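Local structure of inositol monophosphatase (Zymomonas mobilis, 4N81) at residues L82-P87 / A106-G111; R112-I117 / G129-P134; P148-A153 / L176-T181; L200-G205 / E240-G245. The protein probably acts as a magnesium-dependent phosphatase of the inositol monophosphatase superfamily, hydrolysing phosphate monoesters such as myo-inositol phosphates. All coordinates share one frame; numbering follows the deposited sequence.

Interaction 1 of 4, residues L82-P87 / A106-G111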
loop_
_atom_site.group_PDB
_atom_site.type_symbol
_atom_site.label_atom_id
_atom_site.label_comp_id
_atom_site.label_asym_id
_atom_site.label_seq_id
_atom_site.Cartn_x
_atom_site.Cartn_y
_atom_site.Cartn_z
ATOM N N LEU A 82 23.025 21.492 0.512
ATOM C CA LEU A 82 21.780 21.690 -0.238
ATOM C C LEU A 82 20.649 20.972 0.478
ATOM O O LEU A 82 20.802 19.793 0.844
ATOM C CB LEU A 82 21.869 21.029 -1.626
ATOM C CG LEU A 82 22.917 21.501 -2.636
ATOM C CD1 LEU A 82 22.774 20.689 -3.927
ATOM C CD2 LEU A 82 22.729 22.972 -2.904
ATOM N N TRP A 83 19.495 21.617 0.579
ATOM C CA TRP A 83 18.290 20.930 1.039
ATOM C C TRP A 83 17.499 20.356 -0.146
ATOM O O TRP A 83 17.340 21.030 -1.177
ATOM C CB TRP A 83 17.414 21.918 1.810
ATOM C CG TRP A 83 18.062 22.329 3.107
ATOM C CD1 TRP A 83 18.946 23.335 3.303
ATOM C CD2 TRP A 83 17.901 21.672 4.374
ATOM N NE1 TRP A 83 19.346 23.373 4.633
ATOM C CE2 TRP A 83 18.710 22.359 5.307
ATOM C CE3 TRP A 83 17.154 20.567 4.803
ATOM C CZ2 TRP A 83 18.784 21.982 6.645
ATOM C CZ3 TRP A 83 17.225 20.196 6.130
ATOM C CH2 TRP A 83 18.040 20.902 7.037
ATOM N N VAL A 84 16.988 19.132 0.011
ATOM C CA VAL A 84 16.241 18.483 -1.048
ATOM C C VAL A 84 14.873 18.188 -0.455
ATOM O O VAL A 84 14.805 17.522 0.559
ATOM C CB VAL A 84 16.937 17.160 -1.465
ATOM C CG1 VAL A 84 16.170 16.448 -2.600
ATOM C CG2 VAL A 84 18.371 17.429 -1.927
ATOM N N LEU A 85 13.803 18.726 -1.056
ATOM C CA LEU A 85 12.439 18.553 -0.538
ATOM C C LEU A 85 11.560 17.809 -1.540
ATOM O O LEU A 85 11.590 18.105 -2.732
ATOM C CB LEU A 85 11.808 19.922 -0.298
ATOM C CG LEU A 85 12.704 20.892 0.487
ATOM C CD1 LEU A 85 12.047 22.241 0.627
ATOM C CD2 LEU A 85 13.067 20.339 1.849
ATOM N N ASP A 86 10.802 16.830 -1.069
ATOM C CA ASP A 86 9.725 16.268 -1.857
ATOM C C ASP A 86 8.468 16.251 -0.967
ATOM O O ASP A 86 8.329 15.346 -0.123
ATOM C CB ASP A 86 10.059 14.843 -2.330
ATOM C CG ASP A 86 9.126 14.385 -3.471
ATOM O OD1 ASP A 86 8.331 15.234 -3.940
ATOM O OD2 ASP A 86 9.202 13.210 -3.903
ATOM N N PRO A 87 7.575 17.254 -1.101
ATOM C CA PRO A 87 6.448 17.296 -0.141
ATOM C C PRO A 87 5.599 16.019 -0.132
ATOM O O PRO A 87 5.162 15.571 0.920
ATOM C CB PRO A 87 5.576 18.440 -0.709
ATOM C CG PRO A 87 6.639 19.409 -1.335
ATOM C CD PRO A 87 7.664 18.474 -1.950
ATOM N N ALA A 106 15.814 16.219 2.962
ATOM C CA ALA A 106 17.179 15.753 3.116
ATOM C C ALA A 106 18.119 16.932 3.133
ATOM O O ALA A 106 17.811 17.962 2.542
ATOM C CB ALA A 106 17.530 14.833 1.974
ATOM N N LEU A 107 19.237 16.784 3.855
ATOM C CA LEU A 107 20.366 17.726 3.745
ATOM C C LEU A 107 21.505 16.949 3.068
ATOM O O LEU A 107 21.790 15.807 3.456
ATOM C CB LEU A 107 20.838 18.173 5.133
ATOM C CG LEU A 107 22.092 19.059 5.155
ATOM C CD1 LEU A 107 21.894 20.310 4.270
ATOM C CD2 LEU A 107 22.456 19.470 6.604
ATOM N N VAL A 108 22.169 17.598 2.094
ATOM C CA VAL A 108 23.100 16.941 1.212
ATOM C C VAL A 108 24.375 17.786 1.249
ATOM O O VAL A 108 24.283 19.003 1.170
ATOM C CB VAL A 108 22.512 16.892 -0.214
ATOM C CG1 VAL A 108 23.538 16.431 -1.198
ATOM C CG2 VAL A 108 21.317 15.960 -0.261
ATOM N N GLU A 109 25.534 17.151 1.425
ATOM C CA GLU A 109 26.813 17.887 1.437
ATOM C C GLU A 109 27.772 17.274 0.441
ATOM O O GLU A 109 27.983 16.065 0.486
ATOM C CB GLU A 109 27.507 17.779 2.799
ATOM C CG GLU A 109 26.852 18.540 3.916
ATOM C CD GLU A 109 27.648 18.457 5.234
ATOM O OE1 GLU A 109 27.041 18.699 6.283
ATOM O OE2 GLU A 109 28.864 18.171 5.221
ATOM N N ASP A 110 28.391 18.119 -0.398
ATOM C CA ASP A 110 29.259 17.621 -1.470
ATOM C C ASP A 110 28.535 16.530 -2.286
ATOM O O ASP A 110 29.127 15.517 -2.691
ATOM C CB ASP A 110 30.542 17.080 -0.873
ATOM C CG ASP A 110 31.239 18.107 0.023
ATOM O OD1 ASP A 110 31.717 17.692 1.085
ATOM O OD2 ASP A 110 31.287 19.319 -0.306
ATOM N N GLY A 111 27.237 16.731 -2.471
ATOM C CA GLY A 111 26.440 15.870 -3.308
ATOM C C GLY A 111 25.984 14.606 -2.583
ATOM O O GLY A 111 25.186 13.868 -3.150
#
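Trp83 and Leu107 face each other across two antiparallel strands of the large mixed sheet, as a non-hydrogen-bonded pair whose CA atoms are 4.7 Å apart. CG of Trp83 stands anti to the carbonyl carbon (chi1 -68°), beside the backbone N, which brings the indole alongside Ala106 O and Leu107 CD1. Followed outward, CB passes the carbonyl oxygen of Ala106, and CE3 meets that same oxygen obliquely at 3.5 Å. Farther round the ring, CE2 lies 3.9 Å from Leu107 CD1. This methyl sits over one face of the indole, 4.0 Å from the centroid of the five-membered ring and 15° off its normal, which is the geometry of a CH-pi contact. At the polar tip, NE1 is hydrogen-bonded to Asp65 OD1, while Leu58 of helix 42-61 and Leu12 of helix 7-24 also touch the side chain. With an alanine here, Leu107 CD1 would probably lose the ring face it rests on, Asp65 its indole donor, and a gap would open toward the helices. The other face of the sheet carries Leu82, Val84, Ala106 and Val108, where Val84 CG2 and Val108 CG2 meet at 3.7 Å. Backbone bonds in both directions join Leu82 to Val108 and Val84 to Ala106; the bond from Val84 N to Ala106 O is 2.9 Å long and fairly straight (165°). Beyond the paired residues the strand leads to Asp86, a predicted magnesium ligand. The chemistry thus implies a buried, backbone-bonded pairing, largely apolar on both faces, from which an acidic residue is presented to the predicted metal site.

Interaction 2 of 4, residues R112-I117 / G129-P134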
loop_
_atom_site.group_PDB
_atom_site.type_symbol
_atom_site.label_atom_id
_atom_site.label_comp_id
_atom_site.label_asym_id
_atom_site.label_seq_id
_atom_site.Cartn_x
_atom_site.Cartn_y
_atom_site.Cartn_z
ATOM N N ARG A 112 26.434 14.375 -1.334
ATOM C CA ARG A 112 26.009 13.191 -0.551
ATOM C C ARG A 112 24.934 13.471 0.519
ATOM O O ARG A 112 25.134 14.362 1.309
ATOM C CB ARG A 112 27.206 12.546 0.173
ATOM C CG ARG A 112 28.343 12.075 -0.760
ATOM C CD ARG A 112 27.891 10.911 -1.727
ATOM N NE ARG A 112 29.022 10.602 -2.634
ATOM C CZ ARG A 112 29.956 9.730 -2.309
ATOM N NH1 ARG A 112 29.848 9.078 -1.146
ATOM N NH2 ARG A 112 30.957 9.471 -3.131
ATOM N N PRO A 113 23.825 12.689 0.561
ATOM C CA PRO A 113 22.894 12.933 1.676
ATOM C C PRO A 113 23.562 12.695 3.002
ATOM O O PRO A 113 24.243 11.677 3.165
ATOM C CB PRO A 113 21.808 11.857 1.481
ATOM C CG PRO A 113 21.864 11.523 -0.002
ATOM C CD PRO A 113 23.331 11.688 -0.395
ATOM N N VAL A 114 23.322 13.579 3.958
ATOM C CA VAL A 114 23.854 13.385 5.310
ATOM C C VAL A 114 22.716 13.399 6.348
ATOM O O VAL A 114 22.924 13.049 7.519
ATOM C CB VAL A 114 24.893 14.432 5.680
ATOM C CG1 VAL A 114 26.107 14.340 4.718
ATOM C CG2 VAL A 114 24.263 15.829 5.637
ATOM N N LEU A 115 21.505 13.759 5.918
ATOM C CA LEU A 115 20.372 13.751 6.877
ATOM C C LEU A 115 19.121 13.509 6.071
ATOM O O LEU A 115 19.014 14.053 4.988
ATOM C CB LEU A 115 20.304 15.171 7.543
ATOM C CG LEU A 115 19.213 15.611 8.513
ATOM C CD1 LEU A 115 19.709 16.968 9.086
ATOM C CD2 LEU A 115 17.882 15.823 7.887
ATOM N N GLY A 116 18.173 12.718 6.584
ATOM C CA GLY A 116 16.960 12.462 5.828
ATOM C C GLY A 116 15.796 12.216 6.767
ATOM O O GLY A 116 15.959 11.582 7.808
ATOM N N ILE A 117 14.613 12.689 6.396
ATOM C CA ILE A 117 13.386 12.351 7.108
ATOM C C ILE A 117 12.390 11.842 6.070
ATOM O O ILE A 117 12.279 12.436 4.945
ATOM C CB ILE A 117 12.798 13.602 7.859
ATOM C CG1 ILE A 117 13.654 13.927 9.101
ATOM C CG2 ILE A 117 11.350 13.344 8.317
ATOM C CD1 ILE A 117 13.105 15.074 9.975
ATOM N N GLY A 129 17.061 9.736 9.674
ATOM C CA GLY A 129 18.412 9.196 9.539
ATOM C C GLY A 129 19.442 10.307 9.453
ATOM O O GLY A 129 19.149 11.402 8.923
ATOM N N VAL A 130 20.646 10.068 9.977
ATOM C CA VAL A 130 21.673 11.114 9.987
ATOM C C VAL A 130 23.011 10.384 9.962
ATOM O O VAL A 130 23.142 9.276 10.535
ATOM C CB VAL A 130 21.670 11.947 11.313
ATOM C CG1 VAL A 130 22.626 13.124 11.217
ATOM C CG2 VAL A 130 20.284 12.415 11.687
ATOM N N LYS A 131 24.007 11.037 9.387
ATOM C CA LYS A 131 25.275 10.408 9.070
ATOM C C LYS A 131 25.927 9.851 10.346
ATOM O O LYS A 131 26.599 8.829 10.307
ATOM C CB LYS A 131 26.174 11.507 8.463
ATOM C CG LYS A 131 27.648 11.211 8.373
ATOM C CD LYS A 131 28.380 12.422 7.766
ATOM C CE LYS A 131 29.866 12.160 7.571
ATOM N NZ LYS A 131 30.455 13.195 6.657
ATOM N N ASP A 132 25.711 10.501 11.481
ATOM C CA ASP A 132 26.467 10.108 12.677
ATOM C C ASP A 132 25.620 9.499 13.821
ATOM O O ASP A 132 26.051 9.460 14.963
ATOM C CB ASP A 132 27.402 11.239 13.182
ATOM C CG ASP A 132 26.671 12.558 13.465
ATOM O OD1 ASP A 132 25.426 12.621 13.368
ATOM O OD2 ASP A 132 27.354 13.543 13.813
ATOM N N LEU A 133 24.392 9.092 13.526
ATOM C CA LEU A 133 23.537 8.489 14.535
ATOM C C LEU A 133 22.783 7.298 13.953
ATOM O O LEU A 133 22.588 7.215 12.738
ATOM C CB LEU A 133 22.493 9.484 15.044
ATOM C CG LEU A 133 22.854 10.386 16.223
ATOM C CD1 LEU A 133 23.830 9.746 17.219
ATOM C CD2 LEU A 133 23.446 11.556 15.621
ATOM N N PRO A 134 22.343 6.369 14.828
ATOM C CA PRO A 134 21.382 5.322 14.412
ATOM C C PRO A 134 20.058 5.940 13.973
ATOM O O PRO A 134 19.586 6.948 14.517
ATOM C CB PRO A 134 21.172 4.477 15.691
ATOM C CG PRO A 134 21.940 5.158 16.767
ATOM C CD PRO A 134 22.890 6.156 16.175
#
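Gly116 and Gly129 are bonded to each other in both directions, a hydrogen-bonded pair of the hairpin formed by strands 112-120 and 125-130. Gly129 N reaches Gly116 O at 2.8 Å with an almost straight N-H...O angle of 175°. The return bond, from Gly116 N to Gly129 O, is 2.9 Å. Leu115 and Val130 form the adjoining non-hydrogen-bonded pair, with CA atoms 4.3 Å apart; Leu115 CA also makes a CA-H...O contact with Gly129 O. Next along, Lys131 N donates to Val114 O at 3.0 Å, less directly (134°). The same oxygen is approached by Val130 CG1 at 3.7 Å. This branch lies anti to the backbone N (chi1 -173°), which keeps it beside its own carbonyl carbon and within touch of that oxygen. Val114 and Lys131 meet through their CB atoms at 4.2 Å, after which the extended lysine chain leads away.

Two features position this first shell. Val114 and Leu115 both face Leu107 on strand 102-109, a classic beta bulge, and Val130 to Leu133 form a type I turn into the following strand. Farther out, Leu115 packs on Ala13 and Val130 on Ile10, both from helix 7-24, while the Asp132 carboxylate accepts bonds from Ser4 OG and Ala5 N. The pairing is therefore carried mainly by backbone amides and carbonyls: the two glycines bring no side chains to it, while Leu115 and Val130 turn an apolar surface to the helix.

Interaction 3 of 4, residues P148-A153 / L176-T181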
loop_
_atom_site.group_PDB
_atom_site.type_symbol
_atom_site.label_atom_id
_atom_site.label_comp_id
_atom_site.label_asym_id
_atom_site.label_seq_id
_atom_site.Cartn_x
_atom_site.Cartn_y
_atom_site.Cartn_z
ATOM N N PRO A 148 19.282 -14.749 4.795
ATOM C CA PRO A 148 20.277 -15.736 4.326
ATOM C C PRO A 148 20.573 -15.756 2.814
ATOM O O PRO A 148 21.695 -16.045 2.418
ATOM C CB PRO A 148 19.723 -17.064 4.848
ATOM C CG PRO A 148 18.250 -16.889 4.848
ATOM C CD PRO A 148 18.058 -15.400 5.280
ATOM N N ALA A 149 19.554 -15.489 1.985
ATOM C CA ALA A 149 19.661 -15.757 0.537
ATOM C C ALA A 149 18.449 -15.127 -0.140
ATOM O O ALA A 149 17.417 -14.939 0.509
ATOM C CB ALA A 149 19.645 -17.284 0.257
ATOM N N LEU A 150 18.512 -14.938 -1.463
ATOM C CA LEU A 150 17.368 -14.370 -2.189
ATOM C C LEU A 150 16.109 -15.170 -2.071
ATOM O O LEU A 150 15.033 -14.603 -1.990
ATOM C CB LEU A 150 17.682 -14.292 -3.679
ATOM C CG LEU A 150 18.795 -13.333 -4.036
ATOM C CD1 LEU A 150 18.928 -13.306 -5.616
ATOM C CD2 LEU A 150 18.455 -11.931 -3.498
ATOM N N ASP A 151 16.232 -16.492 -1.969
ATOM C CA ASP A 151 15.011 -17.292 -1.937
ATOM C C ASP A 151 14.265 -17.164 -0.601
ATOM O O ASP A 151 13.193 -17.744 -0.427
ATOM C CB ASP A 151 15.230 -18.748 -2.379
ATOM C CG ASP A 151 16.188 -19.522 -1.476
ATOM O OD1 ASP A 151 16.603 -19.033 -0.405
ATOM O OD2 ASP A 151 16.536 -20.658 -1.854
ATOM N N HIS A 152 14.856 -16.451 0.362
ATOM C CA HIS A 152 14.151 -16.060 1.593
ATOM C C HIS A 152 13.759 -14.601 1.656
ATOM O O HIS A 152 13.087 -14.142 2.623
ATOM C CB HIS A 152 14.979 -16.406 2.845
ATOM C CG HIS A 152 15.098 -17.876 3.093
ATOM N ND1 HIS A 152 14.107 -18.615 3.696
ATOM C CD2 HIS A 152 16.084 -18.745 2.785
ATOM C CE1 HIS A 152 14.477 -19.884 3.737
ATOM N NE2 HIS A 152 15.689 -19.984 3.213
ATOM N N ALA A 153 14.169 -13.842 0.645
ATOM C CA ALA A 153 14.024 -12.391 0.710
ATOM C C ALA A 153 12.643 -11.884 0.217
ATOM O O ALA A 153 12.085 -12.404 -0.751
ATOM C CB ALA A 153 15.133 -11.714 -0.100
ATOM N N LEU A 176 12.015 -13.231 -9.808
ATOM C CA LEU A 176 11.845 -14.688 -9.939
ATOM C C LEU A 176 12.692 -15.480 -8.951
ATOM O O LEU A 176 12.426 -16.652 -8.688
ATOM C CB LEU A 176 12.170 -15.147 -11.362
ATOM C CG LEU A 176 11.073 -14.776 -12.373
ATOM C CD1 LEU A 176 11.537 -15.076 -13.791
ATOM C CD2 LEU A 176 9.771 -15.519 -12.042
ATOM N N LYS A 177 13.729 -14.845 -8.414
ATOM C CA LYS A 177 14.644 -15.495 -7.474
ATOM C C LYS A 177 14.329 -15.201 -6.006
ATOM O O LYS A 177 14.920 -15.849 -5.091
ATOM C CB LYS A 177 16.096 -15.060 -7.769
ATOM C CG LYS A 177 16.638 -15.560 -9.076
ATOM C CD LYS A 177 16.709 -17.063 -9.085
ATOM C CE LYS A 177 17.419 -17.591 -10.364
ATOM N NZ LYS A 177 18.507 -16.681 -10.833
ATOM N N CYS A 178 13.415 -14.246 -5.760
ATOM C CA CYS A 178 13.020 -13.881 -4.375
ATOM C C CYS A 178 11.837 -14.676 -3.863
ATOM O O CYS A 178 11.116 -15.296 -4.654
ATOM C CB CYS A 178 12.736 -12.382 -4.234
ATOM S SG CYS A 178 14.317 -11.421 -4.530
ATOM N N ARG A 179 11.666 -14.702 -2.542
ATOM C CA ARG A 179 10.574 -15.458 -1.924
ATOM C C ARG A 179 9.211 -14.794 -2.225
ATOM O O ARG A 179 8.213 -15.463 -2.438
ATOM C CB ARG A 179 10.746 -15.429 -0.399
ATOM C CG ARG A 179 9.675 -16.290 0.361
ATOM C CD ARG A 179 8.817 -15.438 1.355
ATOM N NE ARG A 179 9.168 -15.677 2.764
ATOM C CZ ARG A 179 8.339 -15.598 3.815
ATOM N NH1 ARG A 179 7.064 -15.286 3.681
ATOM N NH2 ARG A 179 8.801 -15.862 5.028
ATOM N N ASP A 180 9.166 -13.476 -2.171
ATOM C CA ASP A 180 7.918 -12.777 -2.505
ATOM C C ASP A 180 8.220 -11.374 -2.912
ATOM O O ASP A 180 9.271 -10.866 -2.547
ATOM C CB ASP A 180 6.964 -12.662 -1.324
ATOM C CG ASP A 180 5.533 -12.256 -1.796
ATOM O OD1 ASP A 180 5.144 -12.636 -2.946
ATOM O OD2 ASP A 180 4.828 -11.526 -1.060
ATOM N N THR A 181 7.312 -10.779 -3.686
ATOM C CA THR A 181 7.504 -9.390 -4.120
ATOM C C THR A 181 6.262 -8.586 -3.761
ATOM O O THR A 181 5.139 -9.039 -4.072
ATOM C CB THR A 181 7.730 -9.373 -5.669
ATOM O OG1 THR A 181 8.962 -10.068 -5.953
ATOM C CG2 THR A 181 7.867 -7.955 -6.174
#
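Ala153 O accepts the backbone N-H of Arg179 at 2.9 Å, with the donor in the carbonyl plane, at the point where two loops lead into neighbouring parallel strands, 154-157 and 180-183, of the smaller mixed sheet. Helix 165-175 lies between those strands in the chain, so the contact ties together the residues leading into the two parallel strands of a beta-alpha-beta unit. The same Ala153 oxygen also receives a long, weak bond from Asp180 N, and Arg179 N makes a second, weak bond to Leu150 O. Two carbonyls thus share one amide, and one of them gathers two consecutive N-H groups.

The 150-152 segment is a turn of 3-10 helix; Leu150 O accepts Ala153 N there, and the same oxygen is approached by Cys178 CA at 3.2 Å in a CA-H...O contact with an angle of 160° at the hydrogen. Packing surrounds this backbone meeting. Leu150 CB rests 3.5 Å from Lys177 O, while its CD1 touches Lys177 CB at 4.0 Å. On the inner side, Leu150 and Cys178 both also touch Leu200 of strand 200-203.

The outer side belongs partly to the dimer interface: Asp180 OD2 forms a salt bridge with Arg92 NH1 of the second subunit, and Leu32 of that subunit packs on Arg179. In Arg179, CG is anti to the backbone N (chi1 -176°), and bends at chi2 and chi3 carry the guanidinium to lie obliquely near His152 O. Its CB, by contrast, stays close in, 3.4 Å from Asp151 O and 3.3 Å from Ala153 O.

Interaction 4 of 4, residues L200-G205 / E240-G245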
loop_
_atom_site.group_PDB
_atom_site.type_symbol
_atom_site.label_atom_id
_atom_site.label_comp_id
_atom_site.label_asym_id
_atom_site.label_seq_id
_atom_site.Cartn_x
_atom_site.Cartn_y
_atom_site.Cartn_z
ATOM N N LEU A 200 14.751 -6.264 0.241
ATOM C CA LEU A 200 15.332 -5.593 -0.937
ATOM C C LEU A 200 14.303 -4.631 -1.513
ATOM O O LEU A 200 13.111 -4.936 -1.531
ATOM C CB LEU A 200 15.638 -6.662 -2.033
ATOM C CG LEU A 200 16.810 -7.590 -1.672
ATOM C CD1 LEU A 200 16.856 -8.831 -2.633
ATOM C CD2 LEU A 200 18.154 -6.873 -1.756
ATOM N N VAL A 201 14.767 -3.476 -1.991
ATOM C CA VAL A 201 13.938 -2.659 -2.842
ATOM C C VAL A 201 14.799 -2.351 -4.074
ATOM O O VAL A 201 15.952 -1.980 -3.931
ATOM C CB VAL A 201 13.608 -1.325 -2.148
ATOM C CG1 VAL A 201 12.680 -0.474 -3.077
ATOM C CG2 VAL A 201 12.920 -1.552 -0.796
ATOM N N VAL A 202 14.224 -2.479 -5.262
ATOM C CA VAL A 202 14.957 -2.186 -6.498
ATOM C C VAL A 202 14.056 -1.307 -7.344
ATOM O O VAL A 202 12.924 -1.705 -7.653
ATOM C CB VAL A 202 15.287 -3.494 -7.288
ATOM C CG1 VAL A 202 15.887 -3.158 -8.693
ATOM C CG2 VAL A 202 16.260 -4.352 -6.458
ATOM N N GLU A 203 14.559 -0.123 -7.728
ATOM C CA GLU A 203 13.786 0.792 -8.536
ATOM C C GLU A 203 14.653 1.449 -9.583
ATOM O O GLU A 203 15.897 1.506 -9.462
ATOM C CB GLU A 203 13.109 1.872 -7.669
ATOM C CG GLU A 203 12.005 1.202 -6.753
ATOM C CD GLU A 203 11.149 2.195 -5.970
ATOM O OE1 GLU A 203 11.687 3.210 -5.491
ATOM O OE2 GLU A 203 9.943 1.935 -5.830
ATOM N N GLN A 204 13.968 2.039 -10.555
ATOM C CA GLN A 204 14.669 2.750 -11.639
ATOM C C GLN A 204 13.864 3.982 -11.998
ATOM O O GLN A 204 12.621 3.973 -11.878
ATOM C CB GLN A 204 14.775 1.817 -12.866
ATOM C CG GLN A 204 15.479 2.443 -14.093
ATOM C CD GLN A 204 15.610 1.453 -15.240
ATOM O OE1 GLN A 204 14.644 0.834 -15.620
ATOM N NE2 GLN A 204 16.837 1.260 -15.753
ATOM N N GLY A 205 14.545 5.034 -12.466
ATOM C CA GLY A 205 13.847 6.232 -12.911
ATOM C C GLY A 205 13.567 7.245 -11.822
ATOM O O GLY A 205 12.889 8.233 -12.073
ATOM N N GLU A 240 18.709 4.773 -10.667
ATOM C CA GLU A 240 18.671 3.321 -10.466
ATOM C C GLU A 240 19.136 3.121 -9.023
ATOM O O GLU A 240 20.236 3.568 -8.680
ATOM C CB GLU A 240 19.671 2.654 -11.435
ATOM C CG GLU A 240 19.075 2.660 -12.845
ATOM C CD GLU A 240 20.045 2.206 -13.952
ATOM O OE1 GLU A 240 21.239 1.907 -13.676
ATOM O OE2 GLU A 240 19.565 2.159 -15.104
ATOM N N VAL A 241 18.334 2.427 -8.218
ATOM C CA VAL A 241 18.697 2.250 -6.826
ATOM C C VAL A 241 18.467 0.815 -6.429
ATOM O O VAL A 241 17.546 0.153 -6.932
ATOM C CB VAL A 241 17.879 3.199 -5.844
ATOM C CG1 VAL A 241 18.051 4.692 -6.233
ATOM C CG2 VAL A 241 16.436 2.889 -5.869
ATOM N N ILE A 242 19.296 0.354 -5.491
ATOM C CA ILE A 242 19.020 -0.913 -4.791
ATOM C C ILE A 242 19.260 -0.665 -3.305
ATOM O O ILE A 242 20.275 -0.032 -2.936
ATOM C CB ILE A 242 19.869 -2.082 -5.314
ATOM C CG1 ILE A 242 19.601 -3.346 -4.501
ATOM C CG2 ILE A 242 21.435 -1.699 -5.322
ATOM C CD1 ILE A 242 20.119 -4.608 -5.200
ATOM N N ALA A 243 18.294 -1.088 -2.483
ATOM C CA ALA A 243 18.446 -1.013 -1.035
ATOM C C ALA A 243 18.346 -2.454 -0.520
ATOM O O ALA A 243 17.499 -3.211 -1.021
ATOM C CB ALA A 243 17.311 -0.105 -0.431
ATOM N N ALA A 244 19.208 -2.825 0.428
ATOM C CA ALA A 244 19.162 -4.147 1.038
ATOM C C ALA A 244 19.227 -3.973 2.547
ATOM O O ALA A 244 19.990 -3.119 3.020
ATOM C CB ALA A 244 20.370 -4.975 0.582
ATOM N N GLY A 245 18.491 -4.799 3.304
ATOM C CA GLY A 245 18.598 -4.723 4.774
ATOM C C GLY A 245 19.892 -5.398 5.225
ATOM O O GLY A 245 20.427 -5.103 6.300
#
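Val202 and Ile242 lie side by side and point the same way, Val202 CG2 touching Ile242 CG1 at 4.0 Å. Farther along the same face, Leu200 CD2 meets Ala244 CB at 3.7 Å; helix 250-257 covers this side through Leu254 and Met257. The opposite face carries Val201, Ala243, Glu203 and Val241 and meets Tyr190 of helix 187-194. Four backbone bonds, two each for Val201 with Ala243 and Glu203 with Val241, join the almost exactly antiparallel strands (177°); the one from Val241 N to Glu203 O is 2.9 Å.

At the polar edge, Gln204 NE2 donates to Glu240 OE2 at 2.9 Å. The carboxylate is met on its anti side, 31° out of its plane, whereas the acceptor lies close to the amide plane. Gln204 OE1 accepts from Glu164 N, so both ends of the amide are held. Replacing Glu240 by an alanine is likely to leave Gln204 NE2 without this acceptor. Glu203 is hydrogen-bonded to Thr158 and Tyr190, and its side chain lies about 7 Å from those of Asp89 and Asp210, predicted magnesium ligands. The whole is a central antiparallel pair of a helix-flanked mixed sheet, as in the alternating alpha-beta layers of the inositol monophosphatase fold.

In the fold
Interactions 1 and 2 are successive pairings in the seven-stranded sheet, their centres 11 Å apart, and they join directly where Leu107 O meets Val114 N at 2.8 Å and Leu107 N meets Leu115 O at 3.0 Å, both probable hydrogen bonds. Interaction 4 lies in the five-stranded sheet and interaction 3 at its edge, with centres 14 Å apart; Leu150 CD2 packs on Leu200 CD1 at 3.6 Å. The predicted magnesium site is approached from both sheets: interaction 1 contains its ligand Asp86, and Val84 has its side chain about 8 Å from that of Asp210. Interactions 1 and 4 approach within about 10 Å, nearest atoms, whereas interaction 3 lies remote, at the dimer interface.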